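Local coordinates for protein 3-hydroxyacyl-thioester dehydratase X (Mycobacterium tuberculosis, PDB 3WEW) that catalyses the reversible hydration of trans-2-enoyl-CoA thioesters to (3R)-3-hydroxyacyl-CoA, accepting a broad range of chain lengths with a preference for C8 to C12, at residues K218-P223 / Y248-A253; G227-E232 / R242-G247. All coordinates share one frame; numbering follows the deposited sequence.

How the contacts relate
The two contacts lie side by side at one end of the antiparallel hotdog sheet, their centres about 9 Å apart and on the same side of the chain's centre. In sequence they are nested: 218-223 comes first, then the hairpin of strands 224-231 and 236-243 that contains contact 2, and finally 248-253, which closes contact 1. Strand 236-243 has strand 224-231 on one side and strand 249-257 on the other. Contact 1 fastens the loop after strand 210-216 to the last strand, contact 2 closes the open end of the hairpin, and the approach of N243 N to Y248 O at 2.9 Å, a probable hydrogen bond, connects the two within the MaoC-like domain.

Contact 1 (K218-P223 / Y248-A253); sequences KPVLLP and YPHLTA
The imidazole of H250 carries V220 CG2 over one face, 3.8 Å from the ring centroid and 14° off its normal, displaced somewhat toward the rim, in a CH-pi contact, while the backbone oxygens of K218 and P219 lie at its edge. The phenol ring of Y248 has K218 CG over a face and H250 CE1 at its edge, near its plane. With CG of H250 anti to the carbonyl carbon (chi1 -68°), the imidazole reaches back to the loop 218-223, and H250 ND1 donates to K218 O at 2.8 Å. The acceptor lies close to the imidazole plane, yet the donor sits well above the plane of the K218 carbonyl, so the bond is well aimed from the histidine side but misses the lone-pair direction of the oxygen. P219 O rests 3.3 Å from H250 CE1 at the same edge.

The CH-pi contact on Y248 is looser: K218 CG lies 3.9 Å from Y248 CD1, and the two side chains cross at about a right angle. The lysine chain then bends at chi2 and chi3, carrying its amino end away from 248-253. The tyrosine is poorly ordered, so this contact is less certain than those of H250.

On the backbone just before the histidine, K218 N donates to P249 O at 3.2 Å, nearly straight and on a lone pair in the carbonyl plane. K218 is thus gripped through both its backbone N and its O. Further along the loop, V220 also packs on T194 of helix 191-197 and bonds through its backbone to A189. H250 and L251 both face L241 on the neighbouring strand 236-243, a classic beta bulge at the corner the chain turns at H250, within the last strand, 249-257, of this hotdog fold.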
loop_
_atom_site.group_PDB
_atom_site.type_symbol
_atom_site.label_atom_id
_atom_site.label_comp_id
_atom_site.label_asym_id
_atom_site.label_seq_id
_atom_site.Cartn_x
_atom_site.Cartn_y
_atom_site.Cartn_z
ATOM N N LYS A 218 -6.289 -11.010 -6.871
ATOM C CA LYS A 218 -6.551 -10.654 -8.235
ATOM C C LYS A 218 -6.466 -9.148 -8.339
ATOM O O LYS A 218 -6.985 -8.426 -7.494
ATOM C CB LYS A 218 -7.923 -11.157 -8.713
ATOM C CG LYS A 218 -8.113 -12.665 -8.516
ATOM C CD LYS A 218 -7.137 -13.521 -9.334
ATOM C CE LYS A 218 -7.686 -13.777 -10.741
ATOM N NZ LYS A 218 -6.734 -14.544 -11.596
ATOM N N PRO A 219 -5.821 -8.668 -9.393
ATOM C CA PRO A 219 -5.794 -7.238 -9.556
ATOM C C PRO A 219 -7.188 -6.685 -9.715
ATOM O O PRO A 219 -8.080 -7.398 -10.135
ATOM C CB PRO A 219 -4.980 -7.037 -10.829
ATOM C CG PRO A 219 -4.917 -8.345 -11.518
ATOM C CD PRO A 219 -5.166 -9.399 -10.489
ATOM N N VAL A 220 -7.361 -5.422 -9.343
ATOM C CA VAL A 220 -8.599 -4.669 -9.580
ATOM C C VAL A 220 -8.504 -3.987 -10.967
ATOM O O VAL A 220 -7.759 -3.050 -11.125
ATOM C CB VAL A 220 -8.782 -3.582 -8.486
ATOM C CG1 VAL A 220 -10.161 -2.965 -8.553
ATOM C CG2 VAL A 220 -8.594 -4.168 -7.110
ATOM N N LEU A 221 -9.221 -4.502 -11.963
ATOM C CA LEU A 221 -9.245 -3.950 -13.347
ATOM C C LEU A 221 -10.166 -2.778 -13.373
ATOM O O LEU A 221 -11.295 -2.853 -12.883
ATOM C CB LEU A 221 -9.810 -4.946 -14.352
ATOM C CG LEU A 221 -9.214 -6.348 -14.322
ATOM C CD1 LEU A 221 -10.085 -7.282 -15.139
ATOM C CD2 LEU A 221 -7.788 -6.353 -14.843
ATOM N N LEU A 222 -9.726 -1.701 -13.986
ATOM C CA LEU A 222 -10.469 -0.471 -13.886
ATOM C C LEU A 222 -11.329 -0.186 -15.110
ATOM O O LEU A 222 -10.896 -0.494 -16.225
ATOM C CB LEU A 222 -9.478 0.653 -13.679
ATOM C CG LEU A 222 -8.656 0.461 -12.410
ATOM C CD1 LEU A 222 -7.683 1.609 -12.323
ATOM C CD2 LEU A 222 -9.490 0.366 -11.130
ATOM N N PRO A 223 -12.524 0.431 -14.923
ATOM C CA PRO A 223 -13.170 0.845 -13.678
ATOM C C PRO A 223 -13.797 -0.355 -12.995
ATOM O O PRO A 223 -14.038 -1.350 -13.640
ATOM C CB PRO A 223 -14.286 1.788 -14.136
ATOM C CG PRO A 223 -14.712 1.197 -15.442
ATOM C CD PRO A 223 -13.446 0.596 -16.065
ATOM N N TYR A 248 -14.640 -13.028 -6.984
ATOM C CA TYR A 248 -13.265 -13.387 -6.643
ATOM C C TYR A 248 -12.595 -12.341 -5.713
ATOM O O TYR A 248 -13.012 -11.171 -5.682
ATOM C CB TYR A 248 -12.393 -13.778 -7.882
ATOM C CG TYR A 248 -12.222 -12.810 -9.082
ATOM C CD1 TYR A 248 -11.766 -11.495 -8.912
ATOM C CD2 TYR A 248 -12.411 -13.263 -10.411
ATOM C CE1 TYR A 248 -11.566 -10.647 -10.006
ATOM C CE2 TYR A 248 -12.208 -12.415 -11.506
ATOM C CZ TYR A 248 -11.785 -11.108 -11.295
ATOM O OH TYR A 248 -11.583 -10.243 -12.342
ATOM N N PRO A 249 -11.611 -12.779 -4.901
ATOM C CA PRO A 249 -10.958 -11.919 -3.918
ATOM C C PRO A 249 -9.852 -11.102 -4.525
ATOM O O PRO A 249 -9.022 -11.650 -5.247
ATOM C CB PRO A 249 -10.340 -12.915 -2.919
ATOM C CG PRO A 249 -10.945 -14.236 -3.257
ATOM C CD PRO A 249 -11.158 -14.167 -4.743
ATOM N N HIS A 250 -9.851 -9.802 -4.222
ATOM C CA HIS A 250 -8.754 -8.874 -4.578
ATOM C C HIS A 250 -7.729 -8.793 -3.474
ATOM O O HIS A 250 -6.523 -8.615 -3.719
ATOM C CB HIS A 250 -9.297 -7.475 -4.805
ATOM C CG HIS A 250 -10.164 -7.355 -6.020
ATOM N ND1 HIS A 250 -9.738 -7.733 -7.278
ATOM C CD2 HIS A 250 -11.419 -6.868 -6.173
ATOM C CE1 HIS A 250 -10.701 -7.489 -8.153
ATOM N NE2 HIS A 250 -11.725 -6.948 -7.510
ATOM N N LEU A 251 -8.218 -8.895 -2.247
ATOM C CA LEU A 251 -7.332 -9.024 -1.113
ATOM C C LEU A 251 -8.052 -9.501 0.122
ATOM O O LEU A 251 -9.283 -9.388 0.209
ATOM C CB LEU A 251 -6.662 -7.686 -0.798
ATOM C CG LEU A 251 -7.543 -6.524 -0.353
ATOM C CD1 LEU A 251 -7.903 -6.519 1.128
ATOM C CD2 LEU A 251 -6.760 -5.274 -0.691
ATOM N N THR A 252 -7.262 -9.993 1.070
ATOM C CA THR A 252 -7.744 -10.355 2.418
ATOM C C THR A 252 -6.795 -9.698 3.359
ATOM O O THR A 252 -5.653 -9.568 3.053
ATOM C CB THR A 252 -7.679 -11.885 2.663
ATOM O OG1 THR A 252 -6.381 -12.339 2.307
ATOM C CG2 THR A 252 -8.682 -12.620 1.788
ATOM N N ALA A 253 -7.246 -9.291 4.517
ATOM C CA ALA A 253 -6.380 -8.633 5.457
ATOM C C ALA A 253 -6.860 -8.763 6.888
ATOM O O ALA A 253 -8.026 -9.051 7.150
ATOM C CB ALA A 253 -6.289 -7.164 5.094
#

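Contact 2 (G227-E232 / R242-G247); sequences GLYVAE and RNMAKG
G227 and R242 form an antiparallel hydrogen-bonded pair, their CA atoms 5.2 Å apart. R242 N donates to G227 O at 2.7 Å, and G227 N returns a bond to R242 O. The pair belongs to the beta hairpin of strands 224-231 and 236-243 in the hotdog sheet, at the end remote from its turn. Above this backbone link, Y229 and R242 cross at about a right angle. The aliphatic part of the arginine does the touching: R242 CD approaches Y229 CE2 obliquely at 4.1 Å, and CG is equally near. The guanidinium is turned 62° from the phenol plane and R242 CZ is 5.9 Å from the ring centroid, so any cation-pi attraction is weak at most. The bend at chi3 (141°) swings the guanidinium toward the loop, where R242 NE makes a weak, strongly bent hydrogen bond to G247 O.

M244, in the loop after strand 236-243, folds back at chi2 and chi3 and lays its thioether over G227, with M244 SD 3.7 Å from G227 CA. With no side chain at G227, the sulphur lies directly against its backbone, close to both N and CA. M244 also touches a crystal neighbour, so its conformation may be influenced by packing. The phenol oxygen of Y229 is hydrogen-bonded to P146 O; on its M244 side, the methyl CE packs 3.7 Å from Y229 OH.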
loop_
_atom_site.group_PDB
_atom_site.type_symbol
_atom_site.label_atom_id
_atom_site.label_comp_id
_atom_site.label_asym_id
_atom_site.label_seq_id
_atom_site.Cartn_x
_atom_site.Cartn_y
_atom_site.Cartn_z
ATOM N N GLY A 227 -16.672 -4.920 -3.421
ATOM C CA GLY A 227 -17.347 -4.953 -2.120
ATOM C C GLY A 227 -16.396 -5.426 -1.049
ATOM O O GLY A 227 -15.589 -6.321 -1.273
ATOM N N LEU A 228 -16.498 -4.785 0.104
ATOM C CA LEU A 228 -15.643 -5.036 1.214
ATOM C C LEU A 228 -16.439 -5.818 2.230
ATOM O O LEU A 228 -17.563 -5.413 2.593
ATOM C CB LEU A 228 -15.160 -3.717 1.830
ATOM C CG LEU A 228 -14.349 -3.914 3.114
ATOM C CD1 LEU A 228 -13.095 -4.757 2.844
ATOM C CD2 LEU A 228 -13.994 -2.594 3.802
ATOM N N TYR A 229 -15.865 -6.926 2.704
ATOM C CA TYR A 229 -16.515 -7.716 3.769
ATOM C C TYR A 229 -15.718 -7.598 5.068
ATOM O O TYR A 229 -14.512 -7.686 5.068
ATOM C CB TYR A 229 -16.757 -9.174 3.291
ATOM C CG TYR A 229 -17.661 -9.145 2.087
ATOM C CD1 TYR A 229 -19.049 -9.302 2.227
ATOM C CD2 TYR A 229 -17.152 -8.837 0.818
ATOM C CE1 TYR A 229 -19.902 -9.215 1.131
ATOM C CE2 TYR A 229 -17.990 -8.763 -0.296
ATOM C CZ TYR A 229 -19.362 -8.948 -0.132
ATOM O OH TYR A 229 -20.207 -8.833 -1.210
ATOM N N VAL A 230 -16.412 -7.328 6.165
ATOM C CA VAL A 230 -15.763 -7.040 7.417
ATOM C C VAL A 230 -16.370 -7.869 8.527
ATOM O O VAL A 230 -17.558 -7.741 8.829
ATOM C CB VAL A 230 -15.891 -5.559 7.823
ATOM C CG1 VAL A 230 -15.226 -5.334 9.188
ATOM C CG2 VAL A 230 -15.296 -4.651 6.763
ATOM N N ALA A 231 -15.532 -8.707 9.121
ATOM C CA ALA A 231 -15.859 -9.346 10.367
ATOM C C ALA A 231 -14.975 -8.794 11.491
ATOM O O ALA A 231 -13.837 -8.417 11.271
ATOM C CB ALA A 231 -15.720 -10.860 10.251
ATOM N N GLU A 232 -15.561 -8.765 12.689
ATOM C CA GLU A 232 -14.929 -8.401 13.953
ATOM C C GLU A 232 -14.263 -9.628 14.636
ATOM O O GLU A 232 -14.705 -10.049 15.704
ATOM C CB GLU A 232 -16.015 -7.842 14.875
ATOM C CG GLU A 232 -15.568 -6.717 15.793
ATOM C CD GLU A 232 -16.124 -5.367 15.360
ATOM O OE1 GLU A 232 -16.896 -4.765 16.147
ATOM O OE2 GLU A 232 -15.803 -4.931 14.227
ATOM N N ARG A 242 -13.819 -8.003 -2.494
ATOM C CA ARG A 242 -14.157 -8.832 -3.645
ATOM C C ARG A 242 -14.653 -8.063 -4.869
ATOM O O ARG A 242 -15.294 -7.013 -4.779
ATOM C CB ARG A 242 -15.236 -9.852 -3.264
ATOM C CG ARG A 242 -14.871 -10.764 -2.103
ATOM C CD ARG A 242 -15.895 -11.912 -1.908
ATOM N NE ARG A 242 -15.209 -13.165 -1.563
ATOM C CZ ARG A 242 -15.072 -13.644 -0.332
ATOM N NH1 ARG A 242 -15.645 -13.044 0.729
ATOM N NH2 ARG A 242 -14.356 -14.750 -0.156
ATOM N N ASN A 243 -14.388 -8.631 -6.024
ATOM C CA ASN A 243 -15.098 -8.247 -7.229
ATOM C C ASN A 243 -16.613 -8.606 -7.128
ATOM O O ASN A 243 -16.991 -9.764 -6.891
ATOM C CB ASN A 243 -14.435 -8.948 -8.405
ATOM C CG ASN A 243 -15.172 -8.744 -9.705
ATOM O OD1 ASN A 243 -15.850 -7.736 -9.908
ATOM N ND2 ASN A 243 -15.015 -9.701 -10.609
ATOM N N MET A 244 -17.473 -7.607 -7.301
ATOM C CA MET A 244 -18.920 -7.778 -7.041
ATOM C C MET A 244 -19.665 -8.730 -7.980
ATOM O O MET A 244 -20.546 -9.461 -7.536
ATOM C CB MET A 244 -19.639 -6.425 -7.007
ATOM C CG MET A 244 -19.489 -5.709 -5.675
ATOM S SD MET A 244 -19.653 -6.847 -4.296
ATOM C CE MET A 244 -21.418 -6.858 -4.047
ATOM N N ALA A 245 -19.312 -8.712 -9.258
ATOM C CA ALA A 245 -19.810 -9.694 -10.225
ATOM C C ALA A 245 -18.694 -10.669 -10.598
ATOM O O ALA A 245 -17.779 -10.317 -11.346
ATOM C CB ALA A 245 -20.309 -8.976 -11.472
ATOM N N LYS A 246 -18.774 -11.895 -10.095
ATOM C CA LYS A 246 -17.691 -12.886 -10.212
ATOM C C LYS A 246 -17.262 -13.262 -8.807
ATOM O O LYS A 246 -16.931 -14.416 -8.578
ATOM C CB LYS A 246 -16.481 -12.388 -11.029
ATOM N N GLY A 247 -17.255 -12.301 -7.865
ATOM C CA GLY A 247 -17.015 -12.618 -6.437
ATOM C C GLY A 247 -15.590 -13.039 -6.041
ATOM O O GLY A 247 -15.340 -13.344 -4.867
#